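Local structure of alpha-glucosidase (Pseudoalteromonas sp. K8, 5HQA) at residues N9-I14 and S24-N29; D78-V83 and R100-D105. The protein is a calcium-binding family 97 glycoside hydrolase that probably cleaves alpha-glucosidic bonds, binding acarbose in its pocket and showing activation by chloride. All blocks are in the same frame, centred on the assembly; numbering follows the deposited sequence. Where two conformers were deposited one is given.

Contact 1: residues N9-I14 and S24-N29; sequences NIKIII and SISFKN
Strands 10-14 and 24-27 run antiparallel, their axes 4.8 Å apart at closest, with Ile10-Phe27 and Ile12-Ile25 as non-hydrogen-bonded pairs and Lys11-Ser26 and Ile13-Ser24 as hydrogen-bonded ones. They are the arms of a beta hairpin in the N-terminal domain, which belongs to the galactose-mutarotase-like clan. Side chains alternate between two unlike faces. On one, Ile10, Ile12, Ile25 and Phe27 form a greasy layer that packs on strands 95-104, 107-114 and 224-234; branched isoleucines suit it, being bulky and at ease in extended chain. Ile25 bridges two neighbours: its CG2 touches CG2 of Ile10 at 3.9 Å while its CG1 lies alongside CG1 of Ile12. CG of Phe27 stands anti to the backbone N (chi1 -177°), which brings the ring toward the first strand, its CD1 edge 3.7 Å from CG1 of Ile10.

Lys11, Ser24 and Ser26 lie with Ile13 on the other, more polar face. Small serines fit here because OG of Ser26 can pack 3.5 Å from CB of Lys11 and still hold water. Where the second strand ends, Lys28 N donates to Asn9 O. The Lys11 chain bends only at its last torsion (65°), turning NZ to Gly8 O and to Asn29 OD1, 3.0 Å away and approached from above the amide plane. One water joins Lys11 NZ, Asn9 O, Ser26 OG and Asn29 N.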
ATOM      1  N   ASN A   9      10.528 -14.430  22.081  1.00 13.92           N
ATOM      2  CA  ASN A   9      10.000 -15.467  21.198  1.00 15.89           C
ATOM      3  C   ASN A   9      10.701 -15.517  19.848  1.00 15.03           C
ATOM      4  O   ASN A   9      10.786 -16.598  19.249  1.00 14.69           O
ATOM      5  CB  ASN A   9       8.502 -15.281  20.999  1.00 15.10           C
ATOM      6  CG  ASN A   9       7.715 -15.672  22.227  1.00 22.15           C
ATOM      7  OD1 ASN A   9       8.101 -16.589  22.951  1.00 23.88           O
ATOM      8  ND2 ASN A   9       6.621 -14.967  22.483  1.00 27.05           N
ATOM      9  N   ILE A  10      11.199 -14.391  19.348  1.00 13.38           N
ATOM     10  CA  ILE A  10      11.953 -14.360  18.096  1.00 13.43           C
ATOM     11  C   ILE A  10      13.432 -14.258  18.433  1.00 16.14           C
ATOM     12  O   ILE A  10      13.849 -13.368  19.190  1.00 14.74           O
ATOM     13  CB  ILE A  10      11.514 -13.194  17.194  1.00 12.71           C
ATOM     14  CG1 ILE A  10      10.052 -13.378  16.769  1.00 13.31           C
ATOM     15  CG2 ILE A  10      12.426 -13.104  15.963  1.00 11.40           C
ATOM     16  CD1 ILE A  10       9.484 -12.203  15.993  1.00 13.67           C
ATOM     17  N   LYS A  11      14.225 -15.170  17.888  1.00 12.96           N
ATOM     18  CA  LYS A  11      15.654 -15.212  18.171  1.00 13.25           C
ATOM     19  C   LYS A  11      16.398 -15.271  16.846  1.00 15.20           C
ATOM     20  O   LYS A  11      16.127 -16.151  16.023  1.00 13.99           O
ATOM     21  CB  LYS A  11      16.005 -16.415  19.050  1.00 13.48           C
ATOM     22  CG  LYS A  11      15.284 -16.436  20.410  1.00 15.28           C
ATOM     23  CD  LYS A  11      15.790 -17.584  21.295  1.00 16.64           C
ATOM     24  CE  LYS A  11      15.013 -17.675  22.609  1.00 18.80           C
ATOM     25  NZ  LYS A  11      13.574 -18.032  22.386  1.00 19.75           N
ATOM     26  N   ILE A  12      17.331 -14.345  16.639  0.57 13.39           N
ATOM     27  CA  ILE A  12      18.127 -14.288  15.416  0.57 12.74           C
ATOM     28  C   ILE A  12      19.566 -14.622  15.770  0.57 12.50           C
ATOM     29  O   ILE A  12      20.150 -13.990  16.658  0.57 12.60           O
ATOM     30  CB  ILE A  12      18.049 -12.908  14.739  0.57 13.36           C
ATOM     31  CG1 ILE A  12      16.597 -12.502  14.475  0.57 13.40           C
ATOM     32  CG2 ILE A  12      18.858 -12.912  13.440  0.57 13.17           C
ATOM     33  CD1 ILE A  12      16.039 -11.523  15.496  0.57 12.31           C
ATOM     34  N   ILE A  13      20.139 -15.602  15.075  1.00 12.20           N
ATOM     35  CA  ILE A  13      21.537 -15.981  15.246  1.00 14.46           C
ATOM     36  C   ILE A  13      22.281 -15.561  13.990  1.00 15.61           C
ATOM     37  O   ILE A  13      21.922 -15.978  12.882  1.00 13.54           O
ATOM     38  CB  ILE A  13      21.715 -17.484  15.495  1.00 17.60           C
ATOM     39  CG1 ILE A  13      21.025 -17.903  16.790  1.00 21.70           C
ATOM     40  CG2 ILE A  13      23.199 -17.822  15.578  1.00 17.29           C
ATOM     41  CD1 ILE A  13      21.037 -19.399  16.988  1.00 23.80           C
ATOM     42  N   ILE A  14      23.309 -14.733  14.163  1.00 12.71           N
ATOM     43  CA  ILE A  14      24.144 -14.253  13.071  1.00 12.83           C
ATOM     44  C   ILE A  14      25.483 -14.972  13.167  1.00 16.59           C
ATOM     45  O   ILE A  14      26.091 -15.026  14.245  1.00 16.28           O
ATOM     46  CB  ILE A  14      24.317 -12.727  13.125  1.00 13.62           C
ATOM     47  CG1 ILE A  14      22.950 -12.030  13.142  1.00 15.30           C
ATOM     48  CG2 ILE A  14      25.119 -12.263  11.932  1.00 15.91           C
ATOM     49  CD1 ILE A  14      22.447 -11.668  14.535  1.00 17.74           C
ATOM     50  N   SER A  24      20.011 -16.896  10.865  1.00 12.63           N
ATOM     51  CA  SER A  24      18.860 -17.785  10.964  1.00 14.00           C
ATOM     52  C   SER A  24      17.941 -17.252  12.053  1.00 15.40           C
ATOM     53  O   SER A  24      18.351 -16.448  12.893  1.00 13.84           O
ATOM     54  CB  SER A  24      19.278 -19.237  11.263  1.00 13.07           C
ATOM     55  OG  SER A  24      19.884 -19.322  12.542  1.00 19.17           O
ATOM     56  N   ILE A  25      16.682 -17.681  12.028  1.00 11.01           N
ATOM     57  CA  ILE A  25      15.683 -17.150  12.951  1.00 11.08           C
ATOM     58  C   ILE A  25      14.838 -18.296  13.481  1.00 15.88           C
ATOM     59  O   ILE A  25      14.366 -19.137  12.708  1.00 14.54           O
ATOM     60  CB  ILE A  25      14.772 -16.105  12.277  1.00 11.81           C
ATOM     61  CG1 ILE A  25      15.604 -14.968  11.661  1.00 12.16           C
ATOM     62  CG2 ILE A  25      13.736 -15.568  13.282  1.00 10.81           C
ATOM     63  CD1 ILE A  25      14.766 -13.943  10.941  1.00 11.85           C
ATOM     64  N   SER A  26      14.631 -18.322  14.792  1.00 12.68           N
ATOM     65  CA  SER A  26      13.667 -19.224  15.402  1.00 12.54           C
ATOM     66  C   SER A  26      12.505 -18.435  15.993  1.00 14.19           C
ATOM     67  O   SER A  26      12.646 -17.270  16.379  1.00 13.41           O
ATOM     68  CB  SER A  26      14.313 -20.077  16.494  1.00 14.12           C
ATOM     69  OG  SER A  26      14.703 -19.269  17.588  1.00 15.49           O
ATOM     70  N   PHE A  27      11.347 -19.086  16.055  1.00 12.35           N
ATOM     71  CA  PHE A  27      10.156 -18.521  16.673  1.00 12.22           C
ATOM     72  C   PHE A  27       9.678 -19.536  17.694  1.00 17.75           C
ATOM     73  O   PHE A  27       9.406 -20.690  17.339  1.00 12.92           O
ATOM     74  CB  PHE A  27       9.071 -18.226  15.632  1.00 12.03           C
ATOM     75  CG  PHE A  27       7.837 -17.565  16.203  1.00 15.20           C
ATOM     76  CD1 PHE A  27       7.928 -16.353  16.875  1.00 16.16           C
ATOM     77  CD2 PHE A  27       6.583 -18.145  16.046  1.00 15.78           C
ATOM     78  CE1 PHE A  27       6.794 -15.733  17.398  1.00 15.48           C
ATOM     79  CE2 PHE A  27       5.438 -17.525  16.562  1.00 16.29           C
ATOM     80  CZ  PHE A  27       5.546 -16.320  17.235  1.00 16.19           C
ATOM     81  N   LYS A  28       9.606 -19.118  18.960  1.00 14.73           N
ATOM     82  CA  LYS A  28       9.266 -20.025  20.055  1.00 15.58           C
ATOM     83  C   LYS A  28      10.134 -21.280  20.006  1.00 17.82           C
ATOM     84  O   LYS A  28       9.657 -22.405  20.172  1.00 16.41           O
ATOM     85  CB  LYS A  28       7.781 -20.368  20.028  1.00 16.84           C
ATOM     86  CG  LYS A  28       6.907 -19.142  20.174  1.00 20.19           C
ATOM     87  CD  LYS A  28       5.459 -19.499  20.014  1.00 29.04           C
ATOM     88  CE  LYS A  28       4.583 -18.432  20.613  1.00 38.32           C
ATOM     89  NZ  LYS A  28       3.237 -19.005  20.833  1.00 47.24           N
ATOM     90  N   ASN A  29      11.421 -21.074  19.727  1.00 14.01           N
ATOM     91  CA  ASN A  29      12.454 -22.101  19.760  1.00 16.21           C
ATOM     92  C   ASN A  29      12.279 -23.165  18.687  1.00 16.41           C
ATOM     93  O   ASN A  29      12.790 -24.276  18.834  1.00 19.93           O
ATOM     94  CB  ASN A  29      12.550 -22.750  21.152  1.00 18.69           C
ATOM     95  CG  ASN A  29      13.035 -21.770  22.206  1.00 23.98           C
ATOM     96  OD1 ASN A  29      13.933 -20.964  21.951  1.00 21.61           O
ATOM     97  ND2 ASN A  29      12.421 -21.807  23.380  1.00 29.25           N
TER
HETATM   98  O   HOH W   1      12.819 -18.488  19.439  1.00 13.71           O
HETATM   99  O   HOH W   2      17.579 -18.859  16.497  1.00 34.23           O
HETATM  100  O   HOH W   3      22.890 -18.465  12.094  1.00 28.66           O

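Contact 2: residues D78-V83 and R100-D105; sequences DQHNEV and RFKAFD. With FMT (formic acid), chain I.
Arg100 meets Glu82 within the antiparallel pairing of strands 78-83 and 100-104, in a beta hairpin of the N-terminal domain. Its NH1 gives a 2.7 Å salt bridge to Glu82 OE2, met nearly along the C-O axis, with the guanidinium almost perpendicular to the carboxylate (83°). The long arginine also reaches Glu113 through NE and a formate, probably from the crystallisation liquor, through NH2. Phe101 faces the opposite way; its backbone N and O are hydrogen-bonded to O and N of Val83, and its CB rests on Val83 CG1. Lys102 turns back to the Glu82 face, where its extended chain lays CD over the His80 ring, 3.9 Å from the centroid, and carries NZ to a water shared with Asp78 OD2. Ala103, paired with Asn81, is small enough for Ile12 to pack against it. Phe104 takes His80 CB over one face, while Asp78 OD1 lies at its edge, 3.3 Å from CE1.

CG of His80 sits between the backbone N and the carbonyl carbon (chi1 70°), setting the ring between two carboxylates: in plane, ND1 donates to Asp78 OD1 at 2.7 Å and NE2 to Glu82 OE1 at 3.2 Å. A leucine here would probably leave both carboxylates without their shared donor and Glu82 freer to turn from Arg100. Two acidic partners would probably favour a cationic imidazole, though the nearby Lys102 ammonium would oppose it.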
ATOM      1  N   ASP A  78       7.472   1.685  19.713  1.00 17.10           N
ATOM      2  CA  ASP A  78       8.700   1.110  19.157  1.00 16.26           C
ATOM      3  C   ASP A  78       9.462   0.439  20.301  1.00 16.90           C
ATOM      4  O   ASP A  78      10.132   1.114  21.085  1.00 18.07           O
ATOM      5  CB  ASP A  78       9.555   2.186  18.482  1.00 16.45           C
ATOM      6  CG  ASP A  78      10.803   1.612  17.798  1.00 22.79           C
ATOM      7  OD1 ASP A  78      11.096   0.409  17.971  1.00 24.32           O
ATOM      8  OD2 ASP A  78      11.504   2.366  17.084  1.00 25.04           O
ATOM      9  N   GLN A  79       9.370  -0.887  20.397  1.00 15.03           N
ATOM     10  CA  GLN A  79      10.114  -1.654  21.397  1.00 15.24           C
ATOM     11  C   GLN A  79      10.894  -2.736  20.674  1.00 17.12           C
ATOM     12  O   GLN A  79      10.296  -3.637  20.078  1.00 14.74           O
ATOM     13  CB  GLN A  79       9.182  -2.275  22.432  1.00 19.21           C
ATOM     14  CG  GLN A  79       8.469  -1.247  23.282  1.00 26.19           C
ATOM     15  CD  GLN A  79       7.378  -1.843  24.167  1.00 32.23           C
ATOM     16  OE1 GLN A  79       6.723  -2.824  23.799  1.00 33.74           O
ATOM     17  NE2 GLN A  79       7.174  -1.240  25.336  1.00 30.39           N
ATOM     18  N   HIS A  80      12.221  -2.656  20.718  1.00 13.74           N
ATOM     19  CA  HIS A  80      13.015  -3.664  20.032  1.00 13.36           C
ATOM     20  C   HIS A  80      14.385  -3.759  20.682  1.00 15.66           C
ATOM     21  O   HIS A  80      14.843  -2.833  21.358  1.00 14.46           O
ATOM     22  CB  HIS A  80      13.150  -3.366  18.527  1.00 12.84           C
ATOM     23  CG  HIS A  80      14.010  -2.178  18.208  1.00 16.20           C
ATOM     24  ND1 HIS A  80      13.496  -0.907  18.043  1.00 16.21           N
ATOM     25  CD2 HIS A  80      15.346  -2.074  17.994  1.00 16.08           C
ATOM     26  CE1 HIS A  80      14.480  -0.070  17.754  1.00 18.61           C
ATOM     27  NE2 HIS A  80      15.613  -0.753  17.724  1.00 18.58           N
ATOM     28  N   ASN A  81      15.018  -4.910  20.494  1.00 13.55           N
ATOM     29  CA  ASN A  81      16.437  -5.058  20.766  1.00 13.79           C
ATOM     30  C   ASN A  81      17.192  -4.967  19.448  1.00 14.71           C
ATOM     31  O   ASN A  81      16.678  -5.334  18.392  1.00 14.79           O
ATOM     32  CB  ASN A  81      16.739  -6.382  21.464  1.00 13.98           C
ATOM     33  CG  ASN A  81      16.170  -6.437  22.859  1.00 18.67           C
ATOM     34  OD1 ASN A  81      16.203  -5.444  23.591  1.00 15.57           O
ATOM     35  ND2 ASN A  81      15.633  -7.592  23.240  1.00 15.46           N
ATOM     36  N   GLU A  82      18.415  -4.463  19.520  1.00 14.40           N
ATOM     37  CA  GLU A  82      19.189  -4.126  18.339  1.00 14.08           C
ATOM     38  C   GLU A  82      20.595  -4.679  18.497  1.00 14.73           C
ATOM     39  O   GLU A  82      21.158  -4.645  19.594  1.00 14.76           O
ATOM     40  CB  GLU A  82      19.221  -2.610  18.162  1.00 15.71           C
ATOM     41  CG  GLU A  82      19.887  -2.081  16.908  1.00 19.60           C
ATOM     42  CD  GLU A  82      19.641  -0.583  16.753  1.00 27.46           C
ATOM     43  OE1 GLU A  82      18.673  -0.072  17.359  1.00 31.01           O
ATOM     44  OE2 GLU A  82      20.410   0.093  16.049  1.00 32.38           O
ATOM     45  N   VAL A  83      21.157  -5.210  17.417  1.00 13.93           N
ATOM     46  CA  VAL A  83      22.570  -5.568  17.410  1.00 14.99           C
ATOM     47  C   VAL A  83      23.162  -5.161  16.071  1.00 17.23           C
ATOM     48  O   VAL A  83      22.555  -5.371  15.017  1.00 17.13           O
ATOM     49  CB  VAL A  83      22.810  -7.068  17.693  1.00 14.71           C
ATOM     50  CG1 VAL A  83      22.286  -7.945  16.555  1.00 13.00           C
ATOM     51  CG2 VAL A  83      24.319  -7.329  17.957  1.00 14.20           C
ATOM     52  N   ARG A 100      22.917  -4.359  10.690  1.00 12.96           N
ATOM     53  CA  ARG A 100      22.177  -3.946  11.875  1.00 12.15           C
ATOM     54  C   ARG A 100      20.870  -4.723  11.888  1.00 13.27           C
ATOM     55  O   ARG A 100      20.130  -4.692  10.902  1.00 13.10           O
ATOM     56  CB  ARG A 100      21.916  -2.440  11.855  1.00 13.31           C
ATOM     57  CG  ARG A 100      21.229  -1.890  13.109  1.00 14.93           C
ATOM     58  CD  ARG A 100      21.029  -0.367  13.009  1.00 16.17           C
ATOM     59  NE  ARG A 100      22.302   0.306  12.759  1.00 16.62           N
ATOM     60  CZ  ARG A 100      23.133   0.745  13.703  1.00 18.30           C
ATOM     61  NH1 ARG A 100      22.839   0.617  14.998  1.00 16.04           N
ATOM     62  NH2 ARG A 100      24.271   1.320  13.342  1.00 18.48           N
ATOM     63  N   PHE A 101      20.602  -5.433  12.985  1.00 14.08           N
ATOM     64  CA  PHE A 101      19.365  -6.191  13.172  1.00 12.93           C
ATOM     65  C   PHE A 101      18.532  -5.547  14.266  1.00 15.13           C
ATOM     66  O   PHE A 101      19.059  -5.221  15.334  1.00 16.57           O
ATOM     67  CB  PHE A 101      19.646  -7.640  13.569  1.00 11.91           C
ATOM     68  CG  PHE A 101      20.343  -8.440  12.513  1.00 18.20           C
ATOM     69  CD1 PHE A 101      19.628  -9.314  11.701  1.00 20.24           C
ATOM     70  CD2 PHE A 101      21.709  -8.331  12.340  1.00 21.08           C
ATOM     71  CE1 PHE A 101      20.268 -10.059  10.724  1.00 18.02           C
ATOM     72  CE2 PHE A 101      22.355  -9.080  11.373  1.00 25.50           C
ATOM     73  CZ  PHE A 101      21.629  -9.939  10.562  1.00 19.74           C
ATOM     74  N   LYS A 102      17.231  -5.391  14.014  1.00 12.44           N
ATOM     75  CA  LYS A 102      16.284  -4.939  15.025  1.00 13.03           C
ATOM     76  C   LYS A 102      15.245  -6.033  15.213  1.00 17.21           C
ATOM     77  O   LYS A 102      14.598  -6.445  14.248  1.00 16.68           O
ATOM     78  CB  LYS A 102      15.619  -3.622  14.621  1.00 13.83           C
ATOM     79  CG  LYS A 102      16.570  -2.429  14.588  1.00 15.14           C
ATOM     80  CD  LYS A 102      15.839  -1.150  14.231  1.00 17.71           C
ATOM     81  CE  LYS A 102      16.717   0.075  14.405  1.00 21.80           C
ATOM     82  NZ  LYS A 102      15.909   1.327  14.260  1.00 27.38           N
ATOM     83  N   ALA A 103      15.096  -6.513  16.445  1.00 13.44           N
ATOM     84  CA  ALA A 103      14.185  -7.614  16.745  1.00 12.56           C
ATOM     85  C   ALA A 103      13.020  -7.064  17.556  1.00 15.50           C
ATOM     86  O   ALA A 103      13.211  -6.605  18.691  1.00 15.52           O
ATOM     87  CB  ALA A 103      14.909  -8.727  17.503  1.00 12.10           C
ATOM     88  N   PHE A 104      11.827  -7.098  16.966  1.00 12.29           N
ATOM     89  CA  PHE A 104      10.571  -6.728  17.606  1.00 13.43           C
ATOM     90  C   PHE A 104       9.802  -7.988  17.982  1.00 13.70           C
ATOM     91  O   PHE A 104      10.060  -9.072  17.455  1.00 14.13           O
ATOM     92  CB  PHE A 104       9.692  -5.888  16.677  1.00 11.69           C
ATOM     93  CG  PHE A 104      10.356  -4.658  16.130  1.00 12.07           C
ATOM     94  CD1 PHE A 104      10.040  -3.403  16.646  1.00 13.76           C
ATOM     95  CD2 PHE A 104      11.255  -4.747  15.074  1.00 11.92           C
ATOM     96  CE1 PHE A 104      10.630  -2.262  16.142  1.00 15.50           C
ATOM     97  CE2 PHE A 104      11.850  -3.611  14.558  1.00 15.13           C
ATOM     98  CZ  PHE A 104      11.537  -2.365  15.097  1.00 16.71           C
ATOM     99  N   ASP A 105       8.817  -7.834  18.872  1.00 13.34           N
ATOM    100  CA  ASP A 105       7.949  -8.974  19.155  1.00 13.29           C
ATOM    101  C   ASP A 105       7.189  -9.447  17.915  1.00 14.61           C
ATOM    102  O   ASP A 105       6.797 -10.614  17.855  1.00 15.20           O
ATOM    103  CB  ASP A 105       6.961  -8.635  20.267  1.00 12.96           C
ATOM    104  CG  ASP A 105       7.637  -8.520  21.618  1.00 20.17           C
ATOM    105  OD1 ASP A 105       8.798  -8.975  21.750  1.00 17.99           O
ATOM    106  OD2 ASP A 105       7.005  -7.986  22.555  1.00 22.06           O
TER
HETATM  107  C   FMT I 708      25.938   1.065  16.842  1.00 42.11           C
HETATM  108  O1  FMT I 708      26.443   0.778  15.756  1.00 41.82           O
HETATM  109  O2  FMT I 708      25.245   2.069  17.034  1.00 40.46           O
HETATM  110  O   HOH W   4      12.933   1.289  14.930  1.00 19.73           O
HETATM  111  O   HOH W   5       8.217  -5.316  20.007  1.00 16.98           O
HETATM  112  O   HOH W   6       6.759  -5.240  22.225  1.00 28.84           O

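Contact 1 closes before contact 2 opens along the chain, and both lie within the N-terminal domain, away from the calcium, magnesium and glycan sites. Their centres are about 12 Å apart. Each is a hairpin, but they belong to different antiparallel sheets, and the apolar side of 9-14 packs against the Phe101 and Ala103 side of 100-105. Ile14 CG1 lies 3.5 Å from Phe101 CE2, and Ile12 packs on Ala103, so the two sheets share a hydrophobic core. The more polar side of contact 1 and the polar His80 and Glu82 side of contact 2 therefore face away from this seam, as befits a layered beta sandwich.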